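Lectin (Pleurotus ostreatus, PDB 6T0Q) binds calcium and probably recognises galactose and N-acetylgalactosamine on glycans through carbohydrate-binding-module-like beta-sandwich domains. Local coordinates at residues I72-D77 against I127-L132; S31-I36 against T142-E147; F95-A100 against P186-P191; P54-I59 against E158-P163. All coordinates share one frame; numbering follows the deposited sequence.

Contact 1 (I72-D77 against I127-L132); sequences IVVASD and IMASIL. With CA (calcium ion), chain F.
Met128 O receives two hydrogens from the facing strand: the N-H of Ala75 in a hydrogen bond of 2.8 Å from N to O, and the C-H on Val74 CA in a weaker contact of 3.3 Å. The same pairing recurs two residues on, where Ser130 O takes the N-H of Val73 and the CA hydrogen of Ile72. Return bonds run from Ser130 N to Val73 O and from Met128 N to Ala75 O; the latter donor lies 25° off the carbonyl plane. The strands run antiparallel, at 175°, with Val73-Ser130 and Ala75-Met128 as hydrogen-bonded pairs and three non-hydrogen-bonded pairs between and beyond them. Those three pairs share one face. On it the Ile72 and Ile131 side chains run alongside one another, Ile72 CG1 4.1 Å from Ile131 CG2. Ala129 CB meets Val74 CB, while Val74 CG2, anti to the backbone N, reaches back to 3.5 Å from Met128 O. Ser76 CB touches Ile127 CG2, and Ser76 OG bonds to His80. Phe82 covers Ile72, Val74 and Ala129. On the other face Ser130 OG bonds to Leu29 O. After the last bridged pair, Ser76-Ile127, the chain turns a corner at Asp77, whose OD1 binds calcium at 2.6 Å. Its OD2 bonds to Trp184 NE1, which would help fix the carboxylate. With Asp78, Asn118, Ser123, Pro124 O and a water, Asp77 makes up a calcium site beside two neighbouring antiparallel strands, an arrangement consistent with a carbohydrate-binding-module beta-sandwich.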
# COMPACT_ATOMS: atom_id res chain seq x y z
N ILE A 72 -17.12 -11.33 -18.50
CA ILE A 72 -18.42 -12.00 -18.62
C ILE A 72 -19.39 -11.08 -19.35
O ILE A 72 -19.44 -9.88 -19.07
CB ILE A 72 -18.96 -12.40 -17.23
CG1 ILE A 72 -18.03 -13.43 -16.58
CG2 ILE A 72 -20.41 -12.93 -17.32
CD1 ILE A 72 -18.20 -13.55 -15.07
N VAL A 73 -20.17 -11.64 -20.27
CA VAL A 73 -21.33 -10.95 -20.84
C VAL A 73 -22.54 -11.84 -20.65
O VAL A 73 -22.49 -13.03 -21.00
CB VAL A 73 -21.14 -10.61 -22.34
CG1 VAL A 73 -22.43 -9.97 -22.89
CG2 VAL A 73 -19.95 -9.65 -22.54
N VAL A 74 -23.62 -11.29 -20.09
CA VAL A 74 -24.79 -12.08 -19.74
C VAL A 74 -26.05 -11.34 -20.19
O VAL A 74 -26.12 -10.11 -20.13
CB VAL A 74 -24.83 -12.42 -18.23
CG1 VAL A 74 -24.76 -11.15 -17.37
CG2 VAL A 74 -26.07 -13.25 -17.88
N ALA A 75 -27.04 -12.09 -20.68
CA ALA A 75 -28.32 -11.55 -21.09
C ALA A 75 -29.42 -12.47 -20.57
O ALA A 75 -29.19 -13.65 -20.33
CB ALA A 75 -28.42 -11.42 -22.61
N SER A 76 -30.63 -11.92 -20.44
CA SER A 76 -31.68 -12.72 -19.83
C SER A 76 -33.05 -12.26 -20.30
O SER A 76 -33.26 -11.09 -20.58
CB SER A 76 -31.63 -12.64 -18.30
OG SER A 76 -31.71 -11.28 -17.86
N ASP A 77 -33.98 -13.19 -20.30
CA ASP A 77 -35.40 -12.88 -20.43
C ASP A 77 -36.08 -13.60 -19.28
O ASP A 77 -36.22 -14.82 -19.33
CB ASP A 77 -35.93 -13.34 -21.79
CG ASP A 77 -37.39 -12.98 -22.01
OD1 ASP A 77 -38.04 -12.44 -21.08
OD2 ASP A 77 -37.89 -13.23 -23.14
N ILE A 127 -31.65 -17.63 -20.25
CA ILE A 127 -30.44 -16.89 -19.89
C ILE A 127 -29.35 -17.29 -20.87
O ILE A 127 -29.32 -18.42 -21.38
CB ILE A 127 -29.98 -17.13 -18.43
CG1 ILE A 127 -29.67 -18.60 -18.20
CG2 ILE A 127 -31.03 -16.61 -17.42
CD1 ILE A 127 -28.84 -18.85 -16.96
N MET A 128 -28.45 -16.36 -21.14
CA MET A 128 -27.34 -16.58 -22.04
C MET A 128 -26.12 -15.87 -21.47
O MET A 128 -26.23 -14.73 -21.01
CB MET A 128 -27.64 -16.04 -23.45
CG MET A 128 -26.38 -15.89 -24.33
SD MET A 128 -26.72 -15.19 -25.97
CE MET A 128 -27.26 -16.66 -26.82
N ALA A 129 -24.97 -16.54 -21.48
CA ALA A 129 -23.75 -15.91 -21.01
C ALA A 129 -22.56 -16.47 -21.77
O ALA A 129 -22.57 -17.61 -22.22
CB ALA A 129 -23.55 -16.11 -19.50
N SER A 130 -21.54 -15.62 -21.95
CA SER A 130 -20.19 -16.02 -22.30
C SER A 130 -19.26 -15.64 -21.17
O SER A 130 -19.36 -14.54 -20.61
CB SER A 130 -19.67 -15.35 -23.59
OG SER A 130 -20.14 -16.03 -24.74
N ILE A 131 -18.33 -16.53 -20.87
CA ILE A 131 -17.34 -16.35 -19.82
C ILE A 131 -15.98 -16.50 -20.49
O ILE A 131 -15.57 -17.62 -20.80
CB ILE A 131 -17.53 -17.37 -18.69
CG1 ILE A 131 -18.97 -17.32 -18.18
CG2 ILE A 131 -16.50 -17.15 -17.57
CD1 ILE A 131 -19.38 -18.60 -17.45
N LEU A 132 -15.30 -15.39 -20.73
CA LEU A 132 -13.98 -15.43 -21.34
C LEU A 132 -12.94 -15.46 -20.22
O LEU A 132 -12.71 -14.44 -19.56
CB LEU A 132 -13.76 -14.25 -22.28
CG LEU A 132 -12.37 -14.12 -22.91
CD1 LEU A 132 -12.02 -15.36 -23.73
CD2 LEU A 132 -12.30 -12.87 -23.77
CA CA F . -40.15 -13.63 -20.24
O HOH W 1 -41.05 -11.12 -20.81

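Contact 2 (S31-I36 against T142-E147); sequences STSKWI and TFVTDE. Unlike the reference sequence in segment 31-36: Ser31 (reference Asn), Thr32 (reference Ala).
Thr145 meets Lys34 through two hydrogen bonds where the chain leaves edge strand 140-144 of the beta-sandwich sheet and strand 34-37 comes against it. The first runs from Lys34 N to Thr145 O, 3.2 Å long and bent to 141°. The second is shorter: Thr145 OG1 donates to Lys34 O at 2.7 Å, in the carbonyl plane. Thr145 OG1 also takes the N-H of Ala129, which ties this end of the strand to strand 126-135; Ser33 OG bonds to Ala129 O of that same strand. A further polar link passes through water, which lies 2.9 Å from Thr32 OG1 and donates to Thr142 O. Van der Waals contacts flank these bonds. At one end Val144 CG1 sits against Ser33 CA and Thr32 OG1, the Thr32 and Val144 side chains crossing at about a right angle. At the outer side Lys34 CG, set anti to the carbonyl carbon (chi1 -45°), rests on Asp146 CB, and a bend at the next torsion leads the rest of the chain away. Ile36 packs at the other end, where its CD1 touches Thr145 CB and CG2. Its CG2 branch lies 3.6 Å from Asp146 O.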
# COMPACT_ATOMS: atom_id res chain seq x y z
N SER A 31 -21.33 -15.12 -29.69
CA SER A 31 -21.63 -15.83 -30.94
C SER A 31 -21.77 -17.33 -30.74
O SER A 31 -22.55 -17.98 -31.44
CB SER A 31 -20.54 -15.54 -31.97
OG SER A 31 -20.35 -14.14 -32.13
N THR A 32 -20.98 -17.91 -29.83
CA THR A 32 -21.03 -19.35 -29.63
C THR A 32 -21.91 -19.75 -28.45
O THR A 32 -22.00 -20.93 -28.12
CB THR A 32 -19.63 -19.92 -29.44
OG1 THR A 32 -19.07 -19.42 -28.22
CG2 THR A 32 -18.73 -19.52 -30.60
N SER A 33 -22.58 -18.79 -27.82
CA SER A 33 -23.33 -19.10 -26.61
C SER A 33 -24.75 -19.55 -26.95
O SER A 33 -25.26 -19.30 -28.04
CB SER A 33 -23.37 -17.87 -25.69
OG SER A 33 -24.02 -18.19 -24.47
N LYS A 34 -25.38 -20.22 -25.98
CA LYS A 34 -26.76 -20.69 -26.11
C LYS A 34 -27.64 -20.11 -25.01
O LYS A 34 -27.20 -19.88 -23.89
CB LYS A 34 -26.85 -22.23 -26.04
CG LYS A 34 -25.80 -23.00 -26.88
CD LYS A 34 -25.98 -22.75 -28.36
CE LYS A 34 -24.96 -23.53 -29.20
NZ LYS A 34 -24.95 -23.05 -30.61
N TRP A 35 -28.91 -19.89 -25.36
CA TRP A 35 -29.94 -19.60 -24.38
C TRP A 35 -30.32 -20.89 -23.66
O TRP A 35 -30.52 -21.93 -24.30
CB TRP A 35 -31.18 -19.03 -25.08
CG TRP A 35 -30.96 -17.68 -25.68
CD1 TRP A 35 -30.67 -17.39 -26.99
CD2 TRP A 35 -31.01 -16.43 -25.00
NE1 TRP A 35 -30.53 -16.03 -27.15
CE2 TRP A 35 -30.73 -15.42 -25.94
CE3 TRP A 35 -31.25 -16.06 -23.67
CZ2 TRP A 35 -30.70 -14.06 -25.60
CZ3 TRP A 35 -31.21 -14.71 -23.33
CH2 TRP A 35 -30.94 -13.73 -24.29
N ILE A 36 -30.45 -20.84 -22.33
CA ILE A 36 -30.91 -22.03 -21.62
C ILE A 36 -32.05 -21.69 -20.68
O ILE A 36 -32.19 -20.56 -20.20
CB ILE A 36 -29.78 -22.73 -20.83
CG1 ILE A 36 -29.18 -21.79 -19.78
CG2 ILE A 36 -28.72 -23.28 -21.79
CD1 ILE A 36 -28.07 -22.45 -18.94
N THR A 142 -13.15 -19.21 -24.04
CA THR A 142 -14.53 -18.80 -23.78
C THR A 142 -15.36 -20.02 -23.39
O THR A 142 -15.25 -21.08 -24.02
CB THR A 142 -15.16 -18.14 -25.01
OG1 THR A 142 -14.31 -17.07 -25.45
CG2 THR A 142 -16.55 -17.53 -24.66
N PHE A 143 -16.16 -19.87 -22.34
CA PHE A 143 -17.11 -20.89 -21.91
C PHE A 143 -18.51 -20.28 -21.96
O PHE A 143 -18.67 -19.09 -21.72
CB PHE A 143 -16.77 -21.39 -20.50
CG PHE A 143 -15.37 -21.97 -20.39
CD1 PHE A 143 -14.28 -21.16 -20.14
CD2 PHE A 143 -15.16 -23.34 -20.57
CE1 PHE A 143 -13.00 -21.69 -20.06
CE2 PHE A 143 -13.89 -23.88 -20.48
CZ PHE A 143 -12.81 -23.06 -20.22
N VAL A 144 -19.51 -21.10 -22.29
CA VAL A 144 -20.85 -20.58 -22.55
C VAL A 144 -21.89 -21.34 -21.73
O VAL A 144 -21.65 -22.45 -21.26
CB VAL A 144 -21.23 -20.66 -24.05
CG1 VAL A 144 -20.26 -19.84 -24.89
CG2 VAL A 144 -21.24 -22.13 -24.52
N THR A 145 -23.05 -20.71 -21.56
CA THR A 145 -24.24 -21.44 -21.14
C THR A 145 -24.64 -22.43 -22.24
O THR A 145 -24.69 -22.06 -23.42
CB THR A 145 -25.39 -20.46 -20.88
OG1 THR A 145 -25.42 -19.49 -21.93
CG2 THR A 145 -25.21 -19.76 -19.54
N ASP A 146 -24.92 -23.67 -21.86
CA ASP A 146 -25.44 -24.66 -22.79
C ASP A 146 -26.03 -25.83 -22.00
O ASP A 146 -26.24 -25.72 -20.78
CB ASP A 146 -24.35 -25.12 -23.78
CG ASP A 146 -23.16 -25.79 -23.09
OD1 ASP A 146 -23.24 -26.21 -21.91
OD2 ASP A 146 -22.11 -25.89 -23.77
N GLU A 147 -26.29 -26.95 -22.68
CA GLU A 147 -26.94 -28.09 -22.06
C GLU A 147 -26.05 -28.81 -21.05
O GLU A 147 -26.54 -29.73 -20.37
CB GLU A 147 -27.41 -29.10 -23.13
CG GLU A 147 -26.29 -29.91 -23.81
CD GLU A 147 -25.52 -29.11 -24.86
OE1 GLU A 147 -25.81 -27.91 -25.06
OE2 GLU A 147 -24.60 -29.69 -25.49
O HOH W 2 -17.06 -20.80 -26.74

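Contact 3 (F95-A100 against P186-P191); sequences FRQGQA and PPVLPP
Gly98 N and Val188 O join in a hydrogen bond of 2.9 Å, and Val188 N gives its hydrogen to Arg96 O at 3.0 Å. Both are nearly straight at hydrogen, but the Arg96 acceptor is met 32° off its carbonyl plane. Together they bridge Gln97 to Val188, a single beta bridge between a corner of the chain and a proline-rich segment. Gln97 CA adds a C-H contact to Val188 O, so this oxygen has two donors. A water completes the polar links, donating to Gln97 OE1 at 2.6 Å and to Leu189 O. Gln97 reaches it because its chain is fully extended, with chi1 179° and chi2 -179°; on the way CB and CG lie against Val188 CG2, and CD comes to the Pro190 ring. Val188 CG2 also lies 3.4 Å from Arg96 O. Prolines make much of the other packing. Pro190 lays CB, CG and CD round Gly98 O, with CG nearest at 3.2 Å, and the same CG meets Ala100 CB. Pro187 CB rests 3.3 Å from Phe95 O. Gln99 and Ala100 also line a bound glycan. Strand 98-104 is an edge strand of its sheet, bonded to strand 67-76 through Gln99 and Val74; the 186-191 segment lies along it, with Trp35 of strand 34-37 against Phe95 and Pro187, and the C-terminal Ala353 against Ala100.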
# COMPACT_ATOMS: atom_id res chain seq x y z
N PHE A 95 -32.66 -8.82 -22.91
CA PHE A 95 -32.02 -9.61 -23.95
C PHE A 95 -31.61 -8.81 -25.17
O PHE A 95 -30.95 -9.36 -26.05
CB PHE A 95 -32.93 -10.77 -24.39
CG PHE A 95 -34.27 -10.33 -24.92
CD1 PHE A 95 -34.44 -10.03 -26.27
CD2 PHE A 95 -35.38 -10.26 -24.08
CE1 PHE A 95 -35.69 -9.64 -26.76
CE2 PHE A 95 -36.62 -9.85 -24.56
CZ PHE A 95 -36.78 -9.55 -25.91
N ARG A 96 -31.98 -7.53 -25.24
CA ARG A 96 -31.57 -6.72 -26.38
C ARG A 96 -30.09 -6.35 -26.29
O ARG A 96 -29.42 -6.23 -27.32
CB ARG A 96 -32.43 -5.46 -26.48
CG ARG A 96 -33.95 -5.72 -26.66
CD ARG A 96 -34.32 -6.42 -27.98
NE ARG A 96 -35.78 -6.53 -28.14
CZ ARG A 96 -36.40 -7.19 -29.13
NH1 ARG A 96 -35.69 -7.81 -30.07
NH2 ARG A 96 -37.73 -7.23 -29.16
N GLN A 97 -29.57 -6.18 -25.08
CA GLN A 97 -28.17 -5.84 -24.87
C GLN A 97 -27.62 -6.64 -23.70
O GLN A 97 -28.25 -6.72 -22.65
CB GLN A 97 -28.00 -4.33 -24.60
CG GLN A 97 -26.55 -3.92 -24.36
CD GLN A 97 -26.41 -2.43 -24.07
OE1 GLN A 97 -25.87 -1.67 -24.87
NE2 GLN A 97 -26.89 -2.02 -22.90
N GLY A 98 -26.43 -7.21 -23.87
CA GLY A 98 -25.81 -7.95 -22.79
C GLY A 98 -25.31 -7.02 -21.69
O GLY A 98 -25.21 -5.80 -21.86
N GLN A 99 -25.00 -7.63 -20.55
CA GLN A 99 -24.42 -6.94 -19.40
C GLN A 99 -22.99 -7.41 -19.19
O GLN A 99 -22.74 -8.62 -19.13
CB GLN A 99 -25.24 -7.22 -18.14
CG GLN A 99 -24.63 -6.64 -16.86
CD GLN A 99 -25.47 -6.96 -15.64
OE1 GLN A 99 -25.80 -8.11 -15.40
NE2 GLN A 99 -25.86 -5.93 -14.89
N ALA A 100 -22.06 -6.47 -19.05
CA ALA A 100 -20.65 -6.80 -18.83
C ALA A 100 -20.36 -6.95 -17.34
O ALA A 100 -20.75 -6.10 -16.54
CB ALA A 100 -19.74 -5.73 -19.42
N PRO A 186 -29.95 -11.72 -31.80
CA PRO A 186 -28.59 -11.65 -31.21
C PRO A 186 -28.43 -10.43 -30.31
O PRO A 186 -28.52 -9.29 -30.78
CB PRO A 186 -27.68 -11.55 -32.45
CG PRO A 186 -28.57 -10.92 -33.52
CD PRO A 186 -29.97 -11.43 -33.25
N PRO A 187 -28.17 -10.62 -29.01
CA PRO A 187 -27.98 -9.45 -28.14
C PRO A 187 -26.76 -8.64 -28.56
O PRO A 187 -25.73 -9.19 -28.95
CB PRO A 187 -27.80 -10.07 -26.75
CG PRO A 187 -28.42 -11.44 -26.84
CD PRO A 187 -28.12 -11.88 -28.26
N VAL A 188 -26.89 -7.31 -28.49
CA VAL A 188 -25.76 -6.45 -28.79
C VAL A 188 -24.84 -6.42 -27.57
O VAL A 188 -25.29 -6.47 -26.42
CB VAL A 188 -26.21 -5.03 -29.19
CG1 VAL A 188 -27.29 -5.09 -30.28
CG2 VAL A 188 -26.71 -4.27 -27.99
N LEU A 189 -23.54 -6.38 -27.82
CA LEU A 189 -22.59 -6.33 -26.73
C LEU A 189 -22.59 -4.93 -26.12
O LEU A 189 -22.64 -3.94 -26.85
CB LEU A 189 -21.20 -6.69 -27.24
CG LEU A 189 -21.03 -8.11 -27.80
CD1 LEU A 189 -19.67 -8.29 -28.48
CD2 LEU A 189 -21.22 -9.15 -26.70
N PRO A 190 -22.56 -4.81 -24.80
CA PRO A 190 -22.43 -3.48 -24.18
C PRO A 190 -21.01 -2.97 -24.37
O PRO A 190 -20.12 -3.74 -24.75
CB PRO A 190 -22.71 -3.77 -22.69
CG PRO A 190 -22.16 -5.14 -22.51
CD PRO A 190 -22.46 -5.89 -23.80
N PRO A 191 -20.76 -1.69 -24.09
CA PRO A 191 -19.37 -1.22 -24.05
C PRO A 191 -18.59 -1.95 -22.97
O PRO A 191 -19.16 -2.39 -21.97
CB PRO A 191 -19.51 0.28 -23.73
CG PRO A 191 -20.84 0.40 -23.05
CD PRO A 191 -21.72 -0.62 -23.75
O HOH W 3 -24.12 -1.63 -26.83

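Contact 4 (P54-I59 against E158-P163); sequences PFRKNI and ENFQLP. With NAG (2-acetamido-2-deoxy-beta-D-glucopyranose), chain E.
Phe160, Arg56 and Pro54 bury most of the surface here. Arg56 extends from strand 51-60 to the turn at 159-162, and its NH1 donates twice: to Phe160 O at 2.8 Å and to Leu162 O at 2.9 Å. Both oxygens lie in the guanidinium plane, at its edge. The bond to Leu162 O meets that carbonyl from above, 42° out of its plane, whereas the one to Phe160 O is only moderately tilted. A bend at the third torsion (chi3 56°) turns the guanidinium toward the turn, and the passing CD lies 3.3 Å from Phe160 O. The two carbonyls belong to a type I turn closed by Leu162 N bonding to Asn159 O. Phe160 puts its ring against the strand: CD2 lies 3.5 Å from Pro54 CB, and CE2 is also close to that carbon. Phe55 O approaches the ring edge, while Gln161 CB stands over the centre of one face. Beside this packing, Asn58 is N-glycosylated in an Asn-X-Thr sequon completed by Thr60: its ND2 is covalently joined to C1 of N-acetylglucosamine, whose methyl carbon C8 lies 3.6 Å from Pro163 O. The sugar's acetamide thus rests against Pro163, just after the turn, with Trp109 also around the sugar. Arg56 NE forms a salt bridge with Asp167, so the buried guanidinium has a carboxylate on one nitrogen and two carbonyls on another. Such partners would offset the positive charge and hold the guanidinium in a fixed rotation, tying turn to strand by polar bonds as well as by aromatic packing.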
# COMPACT_ATOMS: atom_id res chain seq x y z
N PRO A 54 -32.74 -21.94 -11.03
CA PRO A 54 -31.29 -21.94 -10.88
C PRO A 54 -30.56 -22.60 -12.04
O PRO A 54 -31.05 -23.53 -12.68
CB PRO A 54 -31.07 -22.77 -9.61
CG PRO A 54 -32.15 -23.82 -9.70
CD PRO A 54 -33.36 -23.11 -10.35
N PHE A 55 -29.35 -22.10 -12.29
CA PHE A 55 -28.45 -22.66 -13.31
C PHE A 55 -27.03 -22.64 -12.75
O PHE A 55 -26.60 -21.62 -12.20
CB PHE A 55 -28.54 -21.86 -14.62
CG PHE A 55 -29.94 -21.82 -15.17
CD1 PHE A 55 -30.41 -22.84 -16.00
CD2 PHE A 55 -30.81 -20.80 -14.81
CE1 PHE A 55 -31.71 -22.83 -16.47
CE2 PHE A 55 -32.12 -20.77 -15.29
CZ PHE A 55 -32.58 -21.80 -16.12
N ARG A 56 -26.32 -23.75 -12.90
CA ARG A 56 -25.00 -23.95 -12.30
C ARG A 56 -24.09 -24.67 -13.26
O ARG A 56 -24.51 -25.59 -13.97
CB ARG A 56 -25.06 -24.81 -11.03
CG ARG A 56 -25.38 -24.11 -9.75
CD ARG A 56 -25.52 -25.17 -8.64
NE ARG A 56 -24.33 -26.02 -8.50
CZ ARG A 56 -23.57 -26.05 -7.41
NH1 ARG A 56 -23.85 -25.27 -6.38
NH2 ARG A 56 -22.51 -26.86 -7.35
N LYS A 57 -22.80 -24.32 -13.21
CA LYS A 57 -21.80 -25.06 -13.96
C LYS A 57 -20.45 -24.92 -13.26
O LYS A 57 -20.00 -23.79 -13.02
CB LYS A 57 -21.74 -24.55 -15.39
CG LYS A 57 -20.55 -24.99 -16.17
CD LYS A 57 -20.74 -26.31 -16.84
CE LYS A 57 -19.70 -26.45 -17.94
NZ LYS A 57 -19.67 -27.81 -18.51
N ASN A 58 -19.85 -26.05 -12.88
CA ASN A 58 -18.47 -26.10 -12.39
C ASN A 58 -17.55 -26.20 -13.60
O ASN A 58 -17.58 -27.19 -14.32
CB ASN A 58 -18.28 -27.30 -11.45
CG ASN A 58 -16.86 -27.37 -10.86
OD1 ASN A 58 -16.07 -26.44 -11.02
ND2 ASN A 58 -16.54 -28.48 -10.17
N ILE A 59 -16.74 -25.17 -13.82
CA ILE A 59 -15.85 -25.12 -14.97
C ILE A 59 -14.42 -25.31 -14.47
O ILE A 59 -13.94 -24.53 -13.65
CB ILE A 59 -16.00 -23.81 -15.75
CG1 ILE A 59 -17.39 -23.74 -16.37
CG2 ILE A 59 -14.95 -23.71 -16.83
CD1 ILE A 59 -17.65 -22.48 -17.18
N GLU A 158 -32.07 -22.78 -1.21
CA GLU A 158 -31.18 -21.99 -0.36
C GLU A 158 -29.74 -22.34 -0.67
O GLU A 158 -29.38 -23.52 -0.76
CB GLU A 158 -31.49 -22.26 1.11
CG GLU A 158 -31.64 -21.00 1.93
CD GLU A 158 -32.77 -20.13 1.43
OE1 GLU A 158 -33.83 -20.69 1.07
OE2 GLU A 158 -32.60 -18.90 1.38
N ASN A 159 -28.91 -21.31 -0.87
CA ASN A 159 -27.48 -21.49 -1.10
C ASN A 159 -27.18 -22.31 -2.35
O ASN A 159 -26.14 -22.97 -2.43
CB ASN A 159 -26.80 -22.13 0.12
CG ASN A 159 -26.89 -21.27 1.37
OD1 ASN A 159 -27.00 -20.05 1.28
ND2 ASN A 159 -26.83 -21.91 2.53
N PHE A 160 -28.07 -22.29 -3.35
CA PHE A 160 -27.79 -23.06 -4.56
C PHE A 160 -26.49 -22.62 -5.23
O PHE A 160 -25.84 -23.42 -5.90
CB PHE A 160 -28.95 -22.94 -5.55
CG PHE A 160 -28.85 -21.74 -6.44
CD1 PHE A 160 -29.27 -20.49 -6.00
CD2 PHE A 160 -28.32 -21.85 -7.73
CE1 PHE A 160 -29.17 -19.38 -6.82
CE2 PHE A 160 -28.22 -20.73 -8.55
CZ PHE A 160 -28.65 -19.50 -8.10
N GLN A 161 -26.10 -21.36 -5.05
CA GLN A 161 -24.92 -20.81 -5.70
C GLN A 161 -23.63 -21.16 -4.98
O GLN A 161 -22.55 -20.81 -5.47
CB GLN A 161 -25.03 -19.28 -5.81
CG GLN A 161 -24.80 -18.52 -4.50
CD GLN A 161 -26.05 -18.44 -3.63
OE1 GLN A 161 -26.97 -19.23 -3.77
NE2 GLN A 161 -26.07 -17.46 -2.73
N LEU A 162 -23.71 -21.85 -3.83
CA LEU A 162 -22.50 -22.16 -3.08
C LEU A 162 -21.88 -23.45 -3.58
O LEU A 162 -22.60 -24.39 -3.95
CB LEU A 162 -22.80 -22.27 -1.58
CG LEU A 162 -23.32 -21.00 -0.92
CD1 LEU A 162 -23.37 -21.16 0.61
CD2 LEU A 162 -22.49 -19.78 -1.30
N PRO A 163 -20.54 -23.50 -3.60
CA PRO A 163 -19.86 -24.75 -3.93
C PRO A 163 -20.25 -25.91 -3.03
O PRO A 163 -20.12 -27.07 -3.45
CB PRO A 163 -18.37 -24.39 -3.77
CG PRO A 163 -18.36 -23.09 -3.02
CD PRO A 163 -19.61 -22.38 -3.43
C1 NAG E . -15.27 -28.75 -9.49
C2 NAG E . -15.55 -29.04 -8.02
C3 NAG E . -14.25 -29.30 -7.26
C4 NAG E . -13.42 -30.39 -7.93
C5 NAG E . -13.23 -30.03 -9.41
C6 NAG E . -12.51 -31.10 -10.20
C7 NAG E . -17.61 -28.02 -7.17
C8 NAG E . -18.23 -26.80 -6.54
N2 NAG E . -16.30 -27.95 -7.41
O3 NAG E . -14.58 -29.68 -5.93
O5 NAG E . -14.50 -29.82 -10.06
O6 NAG E . -13.39 -32.17 -10.52
O7 NAG E . -18.27 -29.01 -7.45

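In the fold
Contacts 1, 2 and 3 join around one antiparallel sheet, in the order 98-104, 67-76, 126-135, 140-144: contact 1 pairs its two central strands, and contacts 2 and 3 lie at its two edge strands. The centres of contacts 1 and 2 are about 8 Å apart, those of 1 and 3 about 9 Å. Contact 4 belongs to the facing sheet through strand 51-60, with its centre about 16 Å from that of contact 1; Phe55 packs on Ile127 and Ile36, joining the layers of the sandwich. Contacts 3 and 4 do not touch. Along the chain contact 1 falls within the spans of contacts 2 and 4, while contact 3 crosses the others, so distant segments close around the domain bearing this calcium site.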